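Local coordinates for glycosyl hydrolase family 26 (Bacteroides ovatus, PDB 4ZXO), which probably hydrolyses the beta-1,4-mannan backbone of galactomannan as a family 26 beta-mannanase, at residues S62-E67 / H74-V79; S101-N106 / L299-A304. One frame throughout, in Å; residues are numbered along the deposited sequence.

Contact 1 of 2, residues S62-E67 / H74-V79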
loop_
_atom_site.group_PDB
_atom_site.type_symbol
_atom_site.label_atom_id
_atom_site.label_comp_id
_atom_site.label_asym_id
_atom_site.label_seq_id
_atom_site.Cartn_x
_atom_site.Cartn_y
_atom_site.Cartn_z
ATOM N N SER A 62 1.616 -6.567 -0.953
ATOM C CA SER A 62 2.043 -5.376 -1.707
ATOM C C SER A 62 3.438 -5.588 -2.233
ATOM O O SER A 62 4.232 -6.386 -1.710
ATOM C CB SER A 62 1.967 -4.075 -0.836
ATOM O OG SER A 62 2.753 -4.179 0.333
ATOM N N PHE A 63 3.742 -4.829 -3.268
ATOM C CA PHE A 63 5.044 -4.873 -3.910
ATOM C C PHE A 63 5.351 -3.462 -4.371
ATOM O O PHE A 63 4.470 -2.607 -4.350
ATOM C CB PHE A 63 5.080 -5.863 -5.105
ATOM C CG PHE A 63 4.561 -7.253 -4.773
ATOM C CD1 PHE A 63 5.413 -8.235 -4.238
ATOM C CD2 PHE A 63 3.222 -7.550 -4.969
ATOM C CE1 PHE A 63 4.921 -9.474 -3.920
ATOM C CE2 PHE A 63 2.694 -8.812 -4.675
ATOM C CZ PHE A 63 3.550 -9.782 -4.133
ATOM N N ASP A 64 6.581 -3.219 -4.815
ATOM C CA ASP A 64 6.969 -1.846 -5.202
ATOM C C ASP A 64 7.401 -1.794 -6.639
ATOM O O ASP A 64 8.057 -2.711 -7.139
ATOM C CB ASP A 64 8.077 -1.344 -4.286
ATOM C CG ASP A 64 8.117 0.193 -4.215
ATOM O OD1 ASP A 64 7.457 0.738 -3.302
ATOM O OD2 ASP A 64 8.700 0.856 -5.112
ATOM N N LEU A 65 6.983 -0.723 -7.318
ATOM C CA LEU A 65 7.354 -0.524 -8.726
ATOM C C LEU A 65 8.565 0.410 -8.917
ATOM O O LEU A 65 8.944 0.693 -10.041
ATOM C CB LEU A 65 6.171 -0.001 -9.522
ATOM C CG LEU A 65 4.979 -0.927 -9.542
ATOM C CD1 LEU A 65 3.854 -0.341 -10.420
ATOM C CD2 LEU A 65 5.365 -2.381 -9.970
ATOM N N GLY A 66 9.199 0.834 -7.828
ATOM C CA GLY A 66 10.343 1.720 -7.945
ATOM C C GLY A 66 11.376 1.154 -8.896
ATOM O O GLY A 66 11.754 -0.032 -8.798
ATOM N N GLU A 67 11.817 2.026 -9.810
ATOM C CA GLU A 67 12.796 1.788 -10.913
ATOM C C GLU A 67 12.167 1.180 -12.148
ATOM O O GLU A 67 12.844 1.048 -13.159
ATOM C CB GLU A 67 14.027 0.970 -10.465
ATOM C CG GLU A 67 14.778 1.680 -9.338
ATOM C CD GLU A 67 16.122 1.065 -9.044
ATOM O OE1 GLU A 67 16.645 0.243 -9.839
ATOM O OE2 GLU A 67 16.711 1.430 -8.028
ATOM N N HIS A 74 14.393 -5.102 -13.066
ATOM C CA HIS A 74 14.198 -5.329 -11.627
ATOM C C HIS A 74 13.836 -4.061 -10.929
ATOM O O HIS A 74 14.277 -2.968 -11.344
ATOM C CB HIS A 74 15.466 -5.862 -10.957
ATOM C CG HIS A 74 15.799 -7.275 -11.322
ATOM N ND1 HIS A 74 16.266 -7.636 -12.570
ATOM C CD2 HIS A 74 15.757 -8.410 -10.590
ATOM C CE1 HIS A 74 16.471 -8.951 -12.597
ATOM N NE2 HIS A 74 16.169 -9.446 -11.407
ATOM N N ASN A 75 13.088 -4.196 -9.833
ATOM C CA ASN A 75 12.746 -3.024 -9.032
ATOM C C ASN A 75 13.870 -2.674 -8.058
ATOM O O ASN A 75 14.950 -3.315 -8.070
ATOM C CB ASN A 75 11.398 -3.196 -8.301
ATOM C CG ASN A 75 11.449 -4.149 -7.121
ATOM O OD1 ASN A 75 12.492 -4.656 -6.736
ATOM N ND2 ASN A 75 10.281 -4.382 -6.536
ATOM N N LEU A 76 13.616 -1.649 -7.233
ATOM C CA LEU A 76 14.679 -1.115 -6.356
ATOM C C LEU A 76 15.120 -2.130 -5.321
ATOM O O LEU A 76 16.190 -1.995 -4.748
ATOM C CB LEU A 76 14.264 0.142 -5.617
ATOM C CG LEU A 76 13.355 0.054 -4.429
ATOM C CD1 LEU A 76 13.260 1.468 -3.844
ATOM C CD2 LEU A 76 11.936 -0.424 -4.786
ATOM N N ASP A 77 14.278 -3.134 -5.077
ATOM C CA ASP A 77 14.622 -4.153 -4.072
ATOM C C ASP A 77 15.093 -5.434 -4.742
ATOM O O ASP A 77 15.131 -6.500 -4.126
ATOM C CB ASP A 77 13.417 -4.368 -3.143
ATOM C CG ASP A 77 13.235 -3.183 -2.198
ATOM O OD1 ASP A 77 14.248 -2.742 -1.636
ATOM O OD2 ASP A 77 12.141 -2.621 -2.016
ATOM N N LYS A 78 15.500 -5.311 -6.003
ATOM C CA LYS A 78 16.133 -6.383 -6.772
ATOM C C LYS A 78 15.174 -7.560 -7.051
ATOM O O LYS A 78 15.619 -8.713 -7.241
ATOM C CB LYS A 78 17.426 -6.866 -6.092
ATOM C CG LYS A 78 18.390 -5.714 -5.899
ATOM C CD LYS A 78 19.777 -6.236 -5.457
ATOM C CE LYS A 78 20.738 -5.047 -5.207
ATOM N NZ LYS A 78 22.113 -5.507 -4.825
ATOM N N VAL A 79 13.863 -7.267 -7.138
ATOM C CA VAL A 79 12.904 -8.289 -7.534
ATOM C C VAL A 79 12.489 -8.037 -8.971
ATOM O O VAL A 79 12.165 -6.885 -9.332
ATOM C CB VAL A 79 11.635 -8.268 -6.658
ATOM C CG1 VAL A 79 10.706 -9.402 -7.074
ATOM C CG2 VAL A 79 12.021 -8.454 -5.174
HETATM O O HOH W 1 8.647 -5.068 -4.356
HETATM O O HOH W 2 16.316 -1.492 -11.946
HETATM O O HOH W 3 17.833 -2.719 -8.508
#
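N75 gives its side-chain amide to the backbone of D64, stitching the loop after the second strand of a TIM barrel, 60-64, back onto the end of that strand. The bond from N75 ND2 to D64 O is short at 2.8 Å and fairly straight (162° at the hydrogen); the acceptor lies close to the amide plane, while the donor is tilted 27° from the carbonyl plane of D64. ND2 also makes a weak bond to a water that accepts from D64 N. With CG set between backbone N and carbonyl carbon (chi1 74°), the amide folds over its own type I turn, N75-K78. There N75 OD1 accepts D77 N at 2.9 Å, an Asx turn, and V79 N at 3.0 Å, the two donors arriving over opposite faces. A leucine here would probably leave D64 O without this donor and D77 N and V79 N without their shared acceptor. The backbones are joined by a weak bond from L76 N to G66 O (2.9 Å). E67 crosses L76 at about a right angle, its OE2 3.7 Å from L76 CB, and its OE1 takes a hydrogen from a water (2.7 Å) that also donates to H74 O. The D64 carboxylate is divided: OD1 serves S101 OG and H103 ND1, while OD2 accepts G66 N at 2.8 Å on its anti side, closing a second Asx turn. Beside that bond, the methyl L76 CD2 rests 3.5 Å from D64 OD2.

Contact 2 of 2, residues S101-N106 / L299-A304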
loop_
_atom_site.group_PDB
_atom_site.type_symbol
_atom_site.label_atom_id
_atom_site.label_comp_id
_atom_site.label_asym_id
_atom_site.label_seq_id
_atom_site.Cartn_x
_atom_site.Cartn_y
_atom_site.Cartn_z
ATOM N N SER A 101 3.138 0.062 -4.254
ATOM C CA SER A 101 3.687 1.377 -3.996
ATOM C C SER A 101 4.723 1.715 -5.072
ATOM O O SER A 101 5.020 0.883 -5.936
ATOM C CB SER A 101 4.304 1.439 -2.593
ATOM O OG SER A 101 5.102 0.298 -2.370
ATOM N N TRP A 102 5.258 2.930 -5.038
ATOM C CA TRP A 102 6.157 3.371 -6.111
ATOM C C TRP A 102 7.222 4.273 -5.538
ATOM O O TRP A 102 7.054 5.524 -5.513
ATOM C CB TRP A 102 5.350 4.141 -7.207
ATOM C CG TRP A 102 6.126 4.386 -8.473
ATOM C CD1 TRP A 102 7.244 3.714 -8.921
ATOM C CD2 TRP A 102 5.813 5.359 -9.468
ATOM N NE1 TRP A 102 7.652 4.246 -10.133
ATOM C CE2 TRP A 102 6.797 5.256 -10.484
ATOM C CE3 TRP A 102 4.823 6.334 -9.574
ATOM C CZ2 TRP A 102 6.813 6.077 -11.618
ATOM C CZ3 TRP A 102 4.815 7.155 -10.721
ATOM C CH2 TRP A 102 5.813 7.011 -11.750
ATOM N N HIS A 103 8.322 3.666 -5.090
ATOM C CA HIS A 103 9.446 4.491 -4.650
ATOM C C HIS A 103 10.250 4.939 -5.900
ATOM O O HIS A 103 11.344 4.394 -6.235
ATOM C CB HIS A 103 10.333 3.718 -3.657
ATOM C CG HIS A 103 9.747 3.609 -2.291
ATOM N ND1 HIS A 103 8.756 2.701 -1.962
ATOM C CD2 HIS A 103 10.079 4.238 -1.140
ATOM C CE1 HIS A 103 8.497 2.795 -0.662
ATOM N NE2 HIS A 103 9.277 3.730 -0.146
ATOM N N VAL A 104 9.679 5.925 -6.584
ATOM C CA VAL A 104 10.181 6.377 -7.879
ATOM C C VAL A 104 11.445 7.219 -7.718
ATOM O O VAL A 104 11.608 7.987 -6.739
ATOM C CB VAL A 104 9.060 7.175 -8.598
ATOM C CG1 VAL A 104 8.487 8.316 -7.710
ATOM C CG2 VAL A 104 9.415 7.690 -9.992
ATOM N N ARG A 105 12.340 7.047 -8.689
ATOM C CA ARG A 105 13.574 7.805 -8.728
ATOM C C ARG A 105 13.299 9.315 -8.827
ATOM O O ARG A 105 12.187 9.773 -9.185
ATOM C CB ARG A 105 14.414 7.364 -9.948
ATOM C CG ARG A 105 14.797 5.900 -9.995
ATOM C CD ARG A 105 15.796 5.452 -8.942
ATOM N NE ARG A 105 17.107 6.112 -9.127
ATOM C CZ ARG A 105 18.182 5.834 -8.408
ATOM N NH1 ARG A 105 18.151 4.886 -7.509
ATOM N NH2 ARG A 105 19.320 6.494 -8.621
ATOM N N ASN A 106 14.346 10.078 -8.539
ATOM C CA ASN A 106 14.286 11.535 -8.602
ATOM C C ASN A 106 14.546 11.949 -10.051
ATOM O O ASN A 106 15.679 11.755 -10.542
ATOM C CB ASN A 106 15.343 12.096 -7.657
ATOM C CG ASN A 106 15.313 13.600 -7.542
ATOM O OD1 ASN A 106 15.174 14.298 -8.523
ATOM N ND2 ASN A 106 15.435 14.102 -6.331
ATOM N N LEU A 299 -1.465 -3.363 6.731
ATOM C CA LEU A 299 -0.353 -3.990 6.046
ATOM C C LEU A 299 0.918 -3.713 6.800
ATOM O O LEU A 299 1.203 -2.568 7.128
ATOM C CB LEU A 299 -0.243 -3.436 4.609
ATOM C CG LEU A 299 0.868 -4.148 3.819
ATOM C CD1 LEU A 299 0.395 -4.636 2.452
ATOM C CD2 LEU A 299 2.053 -3.235 3.707
ATOM N N VAL A 300 1.688 -4.758 7.072
ATOM C CA VAL A 300 2.996 -4.558 7.718
ATOM C C VAL A 300 4.105 -4.709 6.670
ATOM O O VAL A 300 3.957 -5.397 5.619
ATOM C CB VAL A 300 3.252 -5.542 8.889
ATOM C CG1 VAL A 300 2.155 -5.394 9.959
ATOM C CG2 VAL A 300 3.427 -6.974 8.406
ATOM N N TRP A 301 5.246 -4.078 6.963
ATOM C CA TRP A 301 6.295 -3.911 5.953
ATOM C C TRP A 301 7.129 -5.194 5.767
ATOM O O TRP A 301 6.857 -6.223 6.392
ATOM C CB TRP A 301 7.179 -2.700 6.315
ATOM C CG TRP A 301 7.942 -2.153 5.106
ATOM C CD1 TRP A 301 9.330 -2.060 4.942
ATOM C CD2 TRP A 301 7.378 -1.663 3.874
ATOM N NE1 TRP A 301 9.626 -1.543 3.695
ATOM C CE2 TRP A 301 8.455 -1.304 3.020
ATOM C CE3 TRP A 301 6.062 -1.465 3.430
ATOM C CZ2 TRP A 301 8.243 -0.725 1.758
ATOM C CZ3 TRP A 301 5.848 -0.924 2.163
ATOM C CH2 TRP A 301 6.943 -0.572 1.342
ATOM N N ARG A 302 8.070 -5.144 4.828
ATOM C CA ARG A 302 8.740 -6.344 4.300
ATOM C C ARG A 302 9.665 -7.040 5.271
ATOM O O ARG A 302 10.077 -6.473 6.275
ATOM C CB ARG A 302 9.529 -5.989 3.016
ATOM C CG ARG A 302 10.738 -5.108 3.266
ATOM C CD ARG A 302 11.171 -4.359 2.004
ATOM N NE ARG A 302 12.484 -3.730 2.268
ATOM C CZ ARG A 302 13.674 -4.316 2.051
ATOM N NH1 ARG A 302 13.772 -5.558 1.502
ATOM N NH2 ARG A 302 14.784 -3.661 2.425
ATOM N N ASN A 303 9.925 -8.310 4.989
ATOM C CA ASN A 303 10.917 -9.073 5.770
ATOM C C ASN A 303 12.192 -9.149 4.965
ATOM O O ASN A 303 12.317 -9.991 4.076
ATOM C CB ASN A 303 10.368 -10.471 6.101
ATOM C CG ASN A 303 9.361 -10.444 7.243
ATOM O OD1 ASN A 303 8.830 -9.375 7.582
ATOM N ND2 ASN A 303 9.089 -11.612 7.830
ATOM N N ALA A 304 13.112 -8.212 5.205
ATOM C CA ALA A 304 14.241 -7.992 4.286
ATOM C C ALA A 304 15.284 -9.095 4.325
ATOM O O ALA A 304 16.071 -9.197 5.277
ATOM C CB ALA A 304 14.907 -6.631 4.589
#
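The probable substrate cleft at the mouth of the barrel is where S101 and H103 meet the outer edge of the W301 six-membered ring, S101 OG nearest CH2 and H103 CE1 about equally near CH2 and CZ2. W301 CH2 stands 4.2 Å from S101 OG and 4.2 Å from H103 CE1, and W301 CZ2 is 4.3 Å from the same H103 CE1. The hydroxyl comes in at the edge of the indole, near its plane, whereas the imidazole meets the ring obliquely and the two do not stack. The touch is slight, burying about 76 Å² in all. The backbones stay well apart, with 11.6 Å between the CA atoms of S101 and W301, so the contact depends on the reach of the indole: CG is anti to the backbone N (chi1 -159°) and the six-membered ring projects inward. The polar ends of S101 and H103 share D64 OD1 as their partner, which would hold both in place. In the (beta/alpha)8 fold of this family the segments follow strands 97-101 and 295-300, third and eighth of the barrel, and an aromatic residue just after the eighth strand is a common floor of the sugar subsite at the cleavage point in clan GH-A; W301 is consistent with that part. It also touches R162 and Y237. H103 is the centre of an inverse gamma turn, closed by a weak bond from V104 N to W102 O (2.9 Å). At the other end of the indole, W301 NE1 lies at the edge of the R302 guanidinium, in its plane, and R302 NH2 forms a salt bridge with E306.

Contact 1 and contact 2 lie on the same barrel sheet, their centres about 8 Å apart, and D64 joins them. Its OD1 is 2.6 Å from S101 OG and 2.7 Å from H103 ND1, both probable hydrogen bonds, so the loop 74-79, by holding the end of strand 60-64, may help to place S101 and H103 beside W301. D64 would thus be a second-shell residue behind the likely sugar-binding surface. Lower in the barrel, S62 OG lies 3.2 Å from L299 CD1, a packing contact between side chains of two strands that both flank strand 27-32. The potassium ion is bound elsewhere, by S328, S330 and I333, and takes its ligands from neither contact.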